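Side-chain contacts in trans-4-hydroxy-L-proline dehydratase (Clostridioides difficile 70-100-2010, PDB 6VXC), which catalyses the glycyl-radical dehydration of trans-4-hydroxy-L-proline to (S)-1-pyrroline-5-carboxylate in the anaerobic breakdown of hydroxyproline: residues G303-H308 / E332-K337; Y381-V386 / P395-Q400. One frame throughout, in Å; residues are numbered along the deposited sequence.

Contact 1: residues G303-H308 / E332-K337; sequences GRLDQH and ECLWVK
The W335 indole receives L305 at the edge of its six-membered ring: methyl CD2 of L305 stands near the ring plane, 4.1 Å from CZ3 of W335. The two faces of the indole are occupied from elsewhere, one by P395 and the other by V386 of helix 378-390. A second flat group, the guanidinium of R304, carries CG of Q307 over one face, 3.4 Å above the plane and displaced toward its rim.

Across the segments the evidence is wholly apolar. L305 CD2 also lies 4.4 Å from CD2 of L334, so one methyl serves both partners. The L305 and W335 side chains run alongside each other with opposed directions. Nearest CA atoms, those of L305 and L334, are 11.5 Å apart, and the meeting therefore depends on side-chain reach. L305 provides it by extending CG away from its own backbone N (chi1 -180°), while I363 of strand 362-366 touches both L305 and W335.

Three polar side chains of 303-308 join one another at D306 OD1 and also bond outside the segment. Q307 NE2 donates to D306 OD1 over 3.0 Å, nearly straight at 166°, with the oxygen in the amide plane but the approach steeply above the carboxylate plane. R304 NH1 reaches the same OD1 at 3.1 Å in a salt bridge whose hydrogen bond is weak. D306 OD2 is taken by S380 and the backbone N of G366, and R304 NH2 by the carbonyls of G366 and I368.

With just 78 Å² buried and no hydrogen bond between them, the short segments of helices 305-318 and 324-339 meet here by apolar packing, while the directional bonds of R304 and D306 tie the start of helix 305-318 to the end of strand 362-366.

Contact 2: residues Y381-V386 / P395-Q400; sequences YIILDV and PSSNVQ
This is a buried helix-on-strand contact, in which helix 378-390 lies against strand 396-401 within a beta-alpha-beta unit. Two separate side-chain pairs support that reading, I383 with S397 and L384 with V399, and together they bury 102 Å². The nearest CA atoms, of L384 and S397, are 8.3 Å apart, and no hydrogen bond passes between the segments.

In the first pair, methyl CG2 of I383 meets the hydroxyl oxygen OG of S397 at 3.9 Å, a van der Waals approach of carbon to oxygen. S397 is turned with OG opposite its backbone N (chi1 179°), which carries the hydroxyl out toward the helix. In the second pair, the L384 and V399 side chains cross at about a right angle, and CD2 of L384 touches CG1 of V399 at 3.8 Å. F409 of helix 407-418 packs on both of these residues and continues the apolar layer.

The other surface of the strand is polar. N398 directs its CB away from the helix, and its ND2 donates to OG of S396 at 3.2 Å and 156°, with that oxygen tilted 19° from the amide plane. N362 and the backbone N of A425 bond the same amide, linking it to the strand and loop alongside.

An apolar helix layer over one surface of a parallel strand, joined in sequence as strand 362-366, helix 378-390 and strand 396-401, is the beta-alpha-beta crossover, consistent with the alpha/beta barrel of glycyl radical enzymes.

Contacts 1 and 2 have centres 8 Å apart and follow each other in series along the chain, the first closing before the second opens. W335 is the principal bridge: its CZ2 lies 3.7 Å from OG of S397, so the serine faces both contacts. L305 also touches I383, which places both interfaces in one apolar core outside strands 362-366 and 396-401. A second junction is a packing approach, CD of R304 lying 3.7 Å from NE2 of Q400. Both contacts lie away from C454 and E456, the probable radical cysteine and proton acceptor, and from G785, which carries the glycyl radical in the activated enzyme but not in this structure.

Contact 1: residues G303-H308 / E332-K337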
ATOM      1  N   GLY A 303     -11.916   4.429  -1.275  1.00 10.74           N
ATOM      2  CA  GLY A 303     -12.081   3.455  -2.339  1.00  9.21           C
ATOM      3  C   GLY A 303     -12.794   4.038  -3.542  1.00 11.69           C
ATOM      4  O   GLY A 303     -12.225   4.875  -4.245  1.00 10.71           O
ATOM      5  N   ARG A 304     -14.032   3.604  -3.796  1.00 10.73           N
ATOM      6  CA  ARG A 304     -14.793   4.027  -4.971  1.00 10.42           C
ATOM      7  C   ARG A 304     -15.521   5.344  -4.675  1.00 10.89           C
ATOM      8  O   ARG A 304     -16.750   5.428  -4.647  1.00 12.99           O
ATOM      9  CB  ARG A 304     -15.750   2.916  -5.396  1.00 11.03           C
ATOM     10  CG  ARG A 304     -15.076   1.553  -5.654  1.00  8.21           C
ATOM     11  CD  ARG A 304     -14.282   1.487  -6.992  1.00  8.97           C
ATOM     12  NE  ARG A 304     -15.218   1.507  -8.108  1.00 11.26           N
ATOM     13  CZ  ARG A 304     -15.438   2.567  -8.878  1.00 10.50           C
ATOM     14  NH1 ARG A 304     -14.751   3.680  -8.673  1.00 10.50           N
ATOM     15  NH2 ARG A 304     -16.346   2.510  -9.838  1.00 10.13           N
ATOM     16  N   LEU A 305     -14.700   6.376  -4.457  1.00  9.79           N
ATOM     17  CA  LEU A 305     -15.190   7.666  -3.990  1.00 10.83           C
ATOM     18  C   LEU A 305     -16.238   8.251  -4.932  1.00 10.85           C
ATOM     19  O   LEU A 305     -17.254   8.767  -4.469  1.00 13.71           O
ATOM     20  CB  LEU A 305     -14.014   8.631  -3.812  1.00  8.84           C
ATOM     21  CG  LEU A 305     -14.311  10.050  -3.324  1.00 10.62           C
ATOM     22  CD1 LEU A 305     -14.976  10.042  -1.957  1.00  9.72           C
ATOM     23  CD2 LEU A 305     -13.029  10.902  -3.301  1.00 10.31           C
ATOM     24  N   ASP A 306     -16.028   8.158  -6.255  1.00 12.09           N
ATOM     25  CA  ASP A 306     -16.996   8.753  -7.175  1.00 13.00           C
ATOM     26  C   ASP A 306     -18.344   8.038  -7.117  1.00 14.26           C
ATOM     27  O   ASP A 306     -19.377   8.662  -7.375  1.00 12.58           O
ATOM     28  CB  ASP A 306     -16.465   8.820  -8.638  1.00 13.26           C
ATOM     29  CG  ASP A 306     -16.011   7.458  -9.239  1.00 12.79           C
ATOM     30  OD1 ASP A 306     -16.126   6.403  -8.588  1.00 13.17           O
ATOM     31  OD2 ASP A 306     -15.542   7.480 -10.419  1.00 12.44           O
ATOM     32  N   GLN A 307     -18.365   6.744  -6.775  1.00 11.93           N
ATOM     33  CA  GLN A 307     -19.644   6.053  -6.626  1.00 12.16           C
ATOM     34  C   GLN A 307     -20.367   6.490  -5.353  1.00 12.93           C
ATOM     35  O   GLN A 307     -21.591   6.648  -5.356  1.00 14.53           O
ATOM     36  CB  GLN A 307     -19.445   4.535  -6.627  1.00 11.17           C
ATOM     37  CG  GLN A 307     -18.682   3.979  -7.857  1.00  9.74           C
ATOM     38  CD  GLN A 307     -19.289   4.424  -9.167  1.00 13.10           C
ATOM     39  OE1 GLN A 307     -20.409   4.026  -9.520  1.00 14.54           O
ATOM     40  NE2 GLN A 307     -18.569   5.277  -9.888  1.00 11.77           N
ATOM     41  N   HIS A 308     -19.635   6.701  -4.261  1.00 12.36           N
ATOM     42  CA  HIS A 308     -20.294   7.050  -3.005  1.00 14.86           C
ATOM     43  C   HIS A 308     -20.804   8.487  -3.029  1.00 14.12           C
ATOM     44  O   HIS A 308     -21.866   8.775  -2.469  1.00 15.70           O
ATOM     45  CB  HIS A 308     -19.344   6.821  -1.823  1.00 12.51           C
ATOM     46  CG  HIS A 308     -18.843   5.416  -1.743  1.00 13.00           C
ATOM     47  ND1 HIS A 308     -17.501   5.102  -1.687  1.00 14.57           N
ATOM     48  CD2 HIS A 308     -19.505   4.235  -1.778  1.00 11.94           C
ATOM     49  CE1 HIS A 308     -17.360   3.789  -1.676  1.00 11.13           C
ATOM     50  NE2 HIS A 308     -18.560   3.240  -1.729  1.00 16.97           N
ATOM     51  N   GLU A 332     -10.719  19.282  -3.218  1.00 15.28           N
ATOM     52  CA  GLU A 332      -9.370  19.823  -3.080  1.00 13.13           C
ATOM     53  C   GLU A 332      -8.994  19.943  -1.615  1.00 12.69           C
ATOM     54  O   GLU A 332      -7.853  19.666  -1.236  1.00 15.38           O
ATOM     55  CB  GLU A 332      -9.249  21.174  -3.803  1.00 11.92           C
ATOM     56  CG  GLU A 332      -9.204  20.995  -5.329  1.00 12.62           C
ATOM     57  CD  GLU A 332      -9.040  22.283  -6.157  1.00 15.73           C
ATOM     58  OE1 GLU A 332      -8.832  23.382  -5.589  1.00 17.28           O
ATOM     59  OE2 GLU A 332      -9.125  22.166  -7.403  1.00 16.02           O
ATOM     60  N   CYS A 333      -9.954  20.312  -0.771  1.00 13.65           N
ATOM     61  CA  CYS A 333      -9.710  20.295   0.667  1.00 12.60           C
ATOM     62  C   CYS A 333      -9.368  18.892   1.147  1.00 11.52           C
ATOM     63  O   CYS A 333      -8.408  18.705   1.898  1.00 13.60           O
ATOM     64  CB  CYS A 333     -10.929  20.841   1.422  1.00 12.38           C
ATOM     65  SG  CYS A 333     -11.214  22.622   1.288  1.00 17.88           S
ATOM     66  N   LEU A 334     -10.157  17.896   0.732  1.00 13.84           N
ATOM     67  CA  LEU A 334      -9.888  16.501   1.075  1.00 12.26           C
ATOM     68  C   LEU A 334      -8.485  16.073   0.648  1.00 11.76           C
ATOM     69  O   LEU A 334      -7.758  15.436   1.420  1.00 12.33           O
ATOM     70  CB  LEU A 334     -10.935  15.592   0.432  1.00 12.23           C
ATOM     71  CG  LEU A 334     -10.767  14.113   0.818  1.00 10.63           C
ATOM     72  CD1 LEU A 334     -10.785  13.947   2.344  1.00  9.00           C
ATOM     73  CD2 LEU A 334     -11.827  13.247   0.174  1.00 10.38           C
ATOM     74  N   TRP A 335      -8.103  16.396  -0.592  1.00 10.57           N
ATOM     75  CA  TRP A 335      -6.776  16.039  -1.088  1.00 11.63           C
ATOM     76  C   TRP A 335      -5.689  16.563  -0.162  1.00 12.87           C
ATOM     77  O   TRP A 335      -4.752  15.836   0.197  1.00 11.29           O
ATOM     78  CB  TRP A 335      -6.583  16.585  -2.511  1.00  9.65           C
ATOM     79  CG  TRP A 335      -6.647  15.524  -3.586  1.00  9.13           C
ATOM     80  CD1 TRP A 335      -5.702  15.255  -4.513  1.00  7.98           C
ATOM     81  CD2 TRP A 335      -7.701  14.575  -3.805  1.00  7.95           C
ATOM     82  NE1 TRP A 335      -6.091  14.208  -5.307  1.00  7.64           N
ATOM     83  CE2 TRP A 335      -7.317  13.773  -4.896  1.00  8.92           C
ATOM     84  CE3 TRP A 335      -8.939  14.342  -3.201  1.00  8.85           C
ATOM     85  CZ2 TRP A 335      -8.119  12.753  -5.395  1.00 10.44           C
ATOM     86  CZ3 TRP A 335      -9.738  13.314  -3.691  1.00 10.73           C
ATOM     87  CH2 TRP A 335      -9.328  12.538  -4.779  1.00  8.14           C
ATOM     88  N   VAL A 336      -5.814  17.827   0.254  1.00 11.49           N
ATOM     89  CA  VAL A 336      -4.828  18.403   1.156  1.00 11.43           C
ATOM     90  C   VAL A 336      -4.808  17.647   2.482  1.00 12.05           C
ATOM     91  O   VAL A 336      -3.743  17.437   3.069  1.00 13.27           O
ATOM     92  CB  VAL A 336      -5.102  19.906   1.365  1.00 12.77           C
ATOM     93  CG1 VAL A 336      -4.245  20.436   2.497  1.00 10.78           C
ATOM     94  CG2 VAL A 336      -4.876  20.696   0.064  1.00  9.79           C
ATOM     95  N   LYS A 337      -5.979  17.233   2.982  1.00 14.22           N
ATOM     96  CA  LYS A 337      -6.010  16.503   4.253  1.00 12.14           C
ATOM     97  C   LYS A 337      -5.199  15.213   4.175  1.00 14.21           C
ATOM     98  O   LYS A 337      -4.424  14.902   5.086  1.00 14.64           O
ATOM     99  CB  LYS A 337      -7.440  16.201   4.692  1.00 10.00           C
ATOM    100  CG  LYS A 337      -8.316  17.417   4.939  1.00 14.59           C
ATOM    101  CD  LYS A 337      -7.711  18.387   5.981  1.00 18.90           C
ATOM    102  CE  LYS A 337      -7.410  17.763   7.319  1.00 16.88           C
ATOM    103  NZ  LYS A 337      -6.833  18.736   8.321  1.00 15.87           N
TER

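Contact 2: residues Y381-V386 / P395-Q400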
ATOM      1  N   TYR A 381     -15.180  13.029 -13.156  1.00 11.77           N
ATOM      2  CA  TYR A 381     -14.449  14.070 -13.860  1.00 10.79           C
ATOM      3  C   TYR A 381     -13.975  15.158 -12.913  1.00 11.50           C
ATOM      4  O   TYR A 381     -12.897  15.720 -13.119  1.00 14.58           O
ATOM      5  CB  TYR A 381     -15.308  14.645 -14.989  1.00 13.25           C
ATOM      6  CG  TYR A 381     -15.362  13.735 -16.185  1.00 14.29           C
ATOM      7  CD1 TYR A 381     -14.246  13.584 -17.000  1.00 11.98           C
ATOM      8  CD2 TYR A 381     -16.516  13.024 -16.498  1.00 13.61           C
ATOM      9  CE1 TYR A 381     -14.263  12.759 -18.107  1.00 13.56           C
ATOM     10  CE2 TYR A 381     -16.551  12.184 -17.603  1.00 14.44           C
ATOM     11  CZ  TYR A 381     -15.417  12.056 -18.406  1.00 17.61           C
ATOM     12  OH  TYR A 381     -15.450  11.234 -19.508  1.00 16.95           O
ATOM     13  N   ILE A 382     -14.753  15.453 -11.862  1.00 11.63           N
ATOM     14  CA  ILE A 382     -14.287  16.393 -10.851  1.00 13.31           C
ATOM     15  C   ILE A 382     -13.008  15.872 -10.185  1.00 13.36           C
ATOM     16  O   ILE A 382     -12.048  16.621  -9.998  1.00 14.38           O
ATOM     17  CB  ILE A 382     -15.400  16.686  -9.825  1.00 11.31           C
ATOM     18  CG1 ILE A 382     -16.632  17.309 -10.493  1.00 14.57           C
ATOM     19  CG2 ILE A 382     -14.907  17.642  -8.775  1.00 12.69           C
ATOM     20  CD1 ILE A 382     -17.845  17.448  -9.545  1.00 14.68           C
ATOM     21  N   ILE A 383     -12.969  14.581  -9.835  1.00 11.85           N
ATOM     22  CA  ILE A 383     -11.768  14.019  -9.203  1.00  9.40           C
ATOM     23  C   ILE A 383     -10.554  14.147 -10.124  1.00 11.06           C
ATOM     24  O   ILE A 383      -9.460  14.525  -9.686  1.00 10.61           O
ATOM     25  CB  ILE A 383     -12.019  12.556  -8.797  1.00  9.77           C
ATOM     26  CG1 ILE A 383     -13.033  12.514  -7.641  1.00 11.18           C
ATOM     27  CG2 ILE A 383     -10.690  11.849  -8.442  1.00  9.35           C
ATOM     28  CD1 ILE A 383     -13.604  11.131  -7.337  1.00 12.01           C
ATOM     29  N   LEU A 384     -10.724  13.846 -11.415  1.00 11.04           N
ATOM     30  CA  LEU A 384      -9.618  14.033 -12.352  1.00 12.22           C
ATOM     31  C   LEU A 384      -9.155  15.489 -12.390  1.00 12.08           C
ATOM     32  O   LEU A 384      -7.948  15.763 -12.395  1.00 12.92           O
ATOM     33  CB  LEU A 384     -10.009  13.545 -13.746  1.00 11.11           C
ATOM     34  CG  LEU A 384     -10.198  12.043 -13.963  1.00 13.47           C
ATOM     35  CD1 LEU A 384     -10.289  11.734 -15.453  1.00 12.61           C
ATOM     36  CD2 LEU A 384      -9.065  11.235 -13.317  1.00 13.08           C
ATOM     37  N   ASP A 385     -10.099  16.438 -12.365  1.00 11.78           N
ATOM     38  CA  ASP A 385      -9.713  17.847 -12.324  1.00 13.33           C
ATOM     39  C   ASP A 385      -8.944  18.188 -11.046  1.00 11.73           C
ATOM     40  O   ASP A 385      -7.970  18.948 -11.094  1.00 14.18           O
ATOM     41  CB  ASP A 385     -10.939  18.759 -12.447  1.00 12.56           C
ATOM     42  CG  ASP A 385     -11.521  18.791 -13.852  1.00 15.90           C
ATOM     43  OD1 ASP A 385     -10.810  18.435 -14.818  1.00 19.55           O
ATOM     44  OD2 ASP A 385     -12.696  19.180 -13.984  1.00 17.22           O
ATOM     45  N   VAL A 386      -9.385  17.689  -9.881  1.00 14.30           N
ATOM     46  CA  VAL A 386      -8.673  18.089  -8.667  1.00 11.22           C
ATOM     47  C   VAL A 386      -7.300  17.412  -8.586  1.00 12.41           C
ATOM     48  O   VAL A 386      -6.325  18.034  -8.143  1.00 15.34           O
ATOM     49  CB  VAL A 386      -9.500  17.875  -7.372  1.00 16.56           C
ATOM     50  CG1 VAL A 386     -10.970  17.557  -7.625  1.00 15.79           C
ATOM     51  CG2 VAL A 386      -8.831  16.917  -6.393  1.00 11.72           C
ATOM     52  N   PRO A 395      -3.536  12.000  -1.891  1.00  8.84           N
ATOM     53  CA  PRO A 395      -3.738  10.562  -2.005  1.00  7.47           C
ATOM     54  C   PRO A 395      -3.168  10.034  -3.321  1.00  9.97           C
ATOM     55  O   PRO A 395      -2.720  10.803  -4.181  1.00 14.55           O
ATOM     56  CB  PRO A 395      -5.256  10.421  -1.996  1.00  7.79           C
ATOM     57  CG  PRO A 395      -5.724  11.692  -2.666  1.00  8.28           C
ATOM     58  CD  PRO A 395      -4.771  12.750  -2.186  1.00  9.09           C
ATOM     59  N   SER A 396      -3.200   8.719  -3.464  1.00 10.82           N
ATOM     60  CA  SER A 396      -2.788   8.049  -4.688  1.00 11.39           C
ATOM     61  C   SER A 396      -4.039   7.925  -5.554  1.00 11.72           C
ATOM     62  O   SER A 396      -4.851   7.009  -5.373  1.00 11.16           O
ATOM     63  CB  SER A 396      -2.148   6.704  -4.342  1.00 13.36           C
ATOM     64  OG  SER A 396      -1.710   6.002  -5.478  1.00 17.74           O
ATOM     65  N   SER A 397      -4.209   8.874  -6.491  1.00 11.15           N
ATOM     66  CA  SER A 397      -5.447   9.031  -7.254  1.00 10.12           C
ATOM     67  C   SER A 397      -5.316   8.309  -8.594  1.00  9.49           C
ATOM     68  O   SER A 397      -4.565   8.742  -9.475  1.00 11.08           O
ATOM     69  CB  SER A 397      -5.772  10.512  -7.459  1.00  8.89           C
ATOM     70  OG  SER A 397      -6.958  10.658  -8.229  1.00 11.46           O
ATOM     71  N   ASN A 398      -6.060   7.223  -8.752  1.00 11.38           N
ATOM     72  CA  ASN A 398      -5.919   6.328  -9.895  1.00  9.31           C
ATOM     73  C   ASN A 398      -7.270   6.110 -10.559  1.00  8.94           C
ATOM     74  O   ASN A 398      -8.316   6.492 -10.026  1.00 12.29           O
ATOM     75  CB  ASN A 398      -5.315   4.991  -9.453  1.00  7.59           C
ATOM     76  CG  ASN A 398      -3.996   5.181  -8.787  1.00  8.28           C
ATOM     77  OD1 ASN A 398      -3.086   5.737  -9.377  1.00 12.07           O
ATOM     78  ND2 ASN A 398      -3.903   4.804  -7.543  1.00 11.38           N
ATOM     79  N   VAL A 399      -7.250   5.421 -11.701  1.00 10.28           N
ATOM     80  CA  VAL A 399      -8.456   5.170 -12.474  1.00 10.71           C
ATOM     81  C   VAL A 399      -8.617   3.674 -12.725  1.00 10.64           C
ATOM     82  O   VAL A 399      -7.634   2.945 -12.886  1.00 10.14           O
ATOM     83  CB  VAL A 399      -8.443   5.965 -13.803  1.00  9.63           C
ATOM     84  CG1 VAL A 399      -8.359   7.459 -13.495  1.00  8.38           C
ATOM     85  CG2 VAL A 399      -7.321   5.516 -14.737  1.00  8.09           C
ATOM     86  N   GLN A 400      -9.867   3.223 -12.675  1.00 13.29           N
ATOM     87  CA  GLN A 400     -10.276   1.916 -13.162  1.00 10.79           C
ATOM     88  C   GLN A 400     -10.828   2.080 -14.572  1.00 11.17           C
ATOM     89  O   GLN A 400     -11.769   2.849 -14.795  1.00 12.03           O
ATOM     90  CB  GLN A 400     -11.328   1.279 -12.254  1.00 10.12           C
ATOM     91  CG  GLN A 400     -10.783   0.385 -11.153  1.00  7.13           C
ATOM     92  CD  GLN A 400     -11.865  -0.493 -10.536  1.00  9.55           C
ATOM     93  OE1 GLN A 400     -12.612  -1.166 -11.247  1.00 15.96           O
ATOM     94  NE2 GLN A 400     -11.983  -0.456  -9.209  1.00 11.63           N
TER